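Local coordinates for protein minor fimbrium subunit Mfa5 (Porphyromonas gingivalis ATCC 33277, PDB 6TO1) that serves as an accessory subunit of the minor fimbriae, adhesive surface filaments that mediate biofilm formation and attachment to host cells and other oral bacteria, at residues T357-G362 with E382-T387. Numbering follows the deposited sequence. Where two conformers were deposited one is given.
Sequences TIHTIG and ENHFFT
Ile361 and Phe386 lie side by side on one face of a parallel strand pair at the edge of the central sheet of the von Willebrand factor A domain, which has a Rossmann-like alpha/beta fold. Helix 369-378 makes the crossover between the two strands, completing a beta-alpha-beta unit. Ile361 sets CG1 over the face of the Phe386 ring, 4.0 Å from its centroid, a CH-pi contact. With chi1 at 61°, CG of Phe386 sits between its backbone N and carbonyl carbon, which brings the ring alongside the isoleucine; Ile361 CD1 touches CZ and CG2 approaches CE1, so the branched chain meets the ring at three carbons.

On the other face, Phe385 extends with CG anti to its backbone N (chi1 163°) and meets the crossover helix at Leu375 and Lys376. Thr360 OG1 lies in this ring's plane at its edge, 3.3 Å from Phe385 CD1, while its hydrogen bond goes to Leu375 O, so a small hydroxyl side chain ties strand to helix. Gly362, lacking a side chain, lets Phe385 CE1 come within 3.8 Å of its N.

Before the second strand begins, His384 points toward the first. Its CD2 lies 3.6 Å from His359 ND1, the ring planes at 46°, and near Thr357 CG2. Histidine suits both sides: carbon faces these neighbours while His384 ND1 is hydrogen-bonded to Asp381 OD1. Gly362 N donates to Phe386 O at 2.9 Å.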
loop_
_atom_site.group_PDB
_atom_site.type_symbol
_atom_site.label_atom_id
_atom_site.label_comp_id
_atom_site.label_asym_id
_atom_site.label_seq_id
_atom_site.Cartn_x
_atom_site.Cartn_y
_atom_site.Cartn_z
ATOM N N THR A 357 -20.185 13.245 0.562
ATOM C CA THR A 357 -19.528 14.540 0.683
ATOM C C THR A 357 -20.139 15.491 -0.338
ATOM O O THR A 357 -20.281 15.137 -1.510
ATOM C CB THR A 357 -18.023 14.395 0.448
ATOM O OG1 THR A 357 -17.486 13.529 1.445
ATOM C CG2 THR A 357 -17.329 15.728 0.530
ATOM N N ILE A 358 -20.489 16.691 0.104
ATOM C CA ILE A 358 -21.156 17.655 -0.758
ATOM C C ILE A 358 -20.252 18.852 -0.960
ATOM O O ILE A 358 -19.907 19.542 0.007
ATOM C CB ILE A 358 -22.511 18.133 -0.194
ATOM C CG1 ILE A 358 -23.264 16.958 0.390
ATOM C CG2 ILE A 358 -23.268 18.877 -1.279
ATOM C CD1 ILE A 358 -23.584 15.874 -0.568
ATOM N N HIS A 359 -19.956 19.147 -2.227
ATOM C CA HIS A 359 -19.247 20.343 -2.644
ATOM C C HIS A 359 -20.207 21.270 -3.378
ATOM O O HIS A 359 -21.009 20.812 -4.202
ATOM C CB HIS A 359 -18.107 20.011 -3.601
ATOM C CG HIS A 359 -17.265 18.863 -3.166
ATOM N ND1 HIS A 359 -16.016 19.038 -2.607
ATOM C CD2 HIS A 359 -17.478 17.529 -3.216
ATOM C CE1 HIS A 359 -15.506 17.853 -2.320
ATOM N NE2 HIS A 359 -16.366 16.921 -2.691
ATOM N N THR A 360 -20.123 22.562 -3.109
ATOM C CA THR A 360 -20.955 23.502 -3.843
ATOM C C THR A 360 -20.063 24.593 -4.412
ATOM O O THR A 360 -19.089 25.015 -3.796
ATOM C CB THR A 360 -22.061 24.134 -2.980
ATOM O OG1 THR A 360 -21.456 24.775 -1.853
ATOM C CG2 THR A 360 -23.030 23.088 -2.500
ATOM N N ILE A 361 -20.438 25.073 -5.587
ATOM C CA ILE A 361 -19.671 26.076 -6.311
ATOM C C ILE A 361 -20.655 27.147 -6.730
ATOM O O ILE A 361 -21.628 26.851 -7.423
ATOM C CB ILE A 361 -18.956 25.472 -7.533
ATOM C CG1 ILE A 361 -18.083 24.302 -7.096
ATOM C CG2 ILE A 361 -18.164 26.531 -8.243
ATOM C CD1 ILE A 361 -17.475 23.556 -8.270
ATOM N N GLY A 362 -20.407 28.391 -6.325
ATOM C CA GLY A 362 -21.358 29.461 -6.540
ATOM C C GLY A 362 -20.955 30.311 -7.730
ATOM O O GLY A 362 -19.899 30.942 -7.723
ATOM N N GLU A 382 -18.481 24.896 5.281
ATOM C CA GLU A 382 -18.244 26.116 4.519
ATOM C C GLU A 382 -17.016 25.984 3.630
ATOM O O GLU A 382 -16.967 26.575 2.542
ATOM C CB GLU A 382 -18.085 27.323 5.455
ATOM C CG GLU A 382 -17.455 28.519 4.770
ATOM C CD GLU A 382 -17.793 29.838 5.451
ATOM O OE1 GLU A 382 -17.406 30.896 4.915
ATOM O OE2 GLU A 382 -18.460 29.807 6.508
ATOM N N ASN A 383 -16.024 25.208 4.066
ATOM C CA ASN A 383 -14.816 25.012 3.277
ATOM C C ASN A 383 -15.038 24.128 2.054
ATOM O O ASN A 383 -14.147 24.052 1.208
ATOM C CB ASN A 383 -13.719 24.415 4.149
ATOM C CG ASN A 383 -13.105 25.446 5.090
ATOM O OD1 ASN A 383 -13.314 26.653 4.928
ATOM N ND2 ASN A 383 -12.357 24.979 6.080
ATOM N N HIS A 384 -16.189 23.458 1.939
ATOM C CA HIS A 384 -16.542 22.744 0.721
ATOM C C HIS A 384 -17.405 23.582 -0.222
ATOM O O HIS A 384 -17.943 23.048 -1.202
ATOM C CB HIS A 384 -17.268 21.439 1.056
ATOM C CG HIS A 384 -16.364 20.353 1.538
ATOM N ND1 HIS A 384 -15.724 20.404 2.760
ATOM C CD2 HIS A 384 -15.993 19.187 0.967
ATOM C CE1 HIS A 384 -15.012 19.307 2.925
ATOM N NE2 HIS A 384 -15.150 18.557 1.847
ATOM N N PHE A 385 -17.550 24.870 0.057
ATOM C CA PHE A 385 -18.119 25.838 -0.862
ATOM C C PHE A 385 -17.010 26.746 -1.371
ATOM O O PHE A 385 -16.113 27.131 -0.607
ATOM C CB PHE A 385 -19.188 26.701 -0.165
ATOM C CG PHE A 385 -19.522 27.942 -0.901
ATOM C CD1 PHE A 385 -20.402 27.919 -1.965
ATOM C CD2 PHE A 385 -18.951 29.161 -0.542
ATOM C CE1 PHE A 385 -20.724 29.071 -2.648
ATOM C CE2 PHE A 385 -19.259 30.317 -1.243
ATOM C CZ PHE A 385 -20.159 30.269 -2.283
ATOM N N PHE A 386 -17.072 27.116 -2.644
ATOM C CA PHE A 386 -16.265 28.226 -3.128
ATOM C C PHE A 386 -16.970 28.935 -4.274
ATOM O O PHE A 386 -17.826 28.365 -4.951
ATOM C CB PHE A 386 -14.841 27.766 -3.518
ATOM C CG PHE A 386 -14.771 26.732 -4.616
ATOM C CD1 PHE A 386 -14.775 27.123 -5.944
ATOM C CD2 PHE A 386 -14.643 25.382 -4.320
ATOM C CE1 PHE A 386 -14.683 26.188 -6.961
ATOM C CE2 PHE A 386 -14.560 24.435 -5.339
ATOM C CZ PHE A 386 -14.559 24.852 -6.652
ATOM N N THR A 387 -16.645 30.211 -4.438
ATOM C CA THR A 387 -17.173 30.976 -5.555
ATOM C C THR A 387 -16.389 30.625 -6.813
ATOM O O THR A 387 -15.205 30.300 -6.756
ATOM C CB THR A 387 -17.082 32.480 -5.300
ATOM O OG1 THR A 387 -15.718 32.809 -5.020
ATOM C CG2 THR A 387 -17.950 32.877 -4.112
#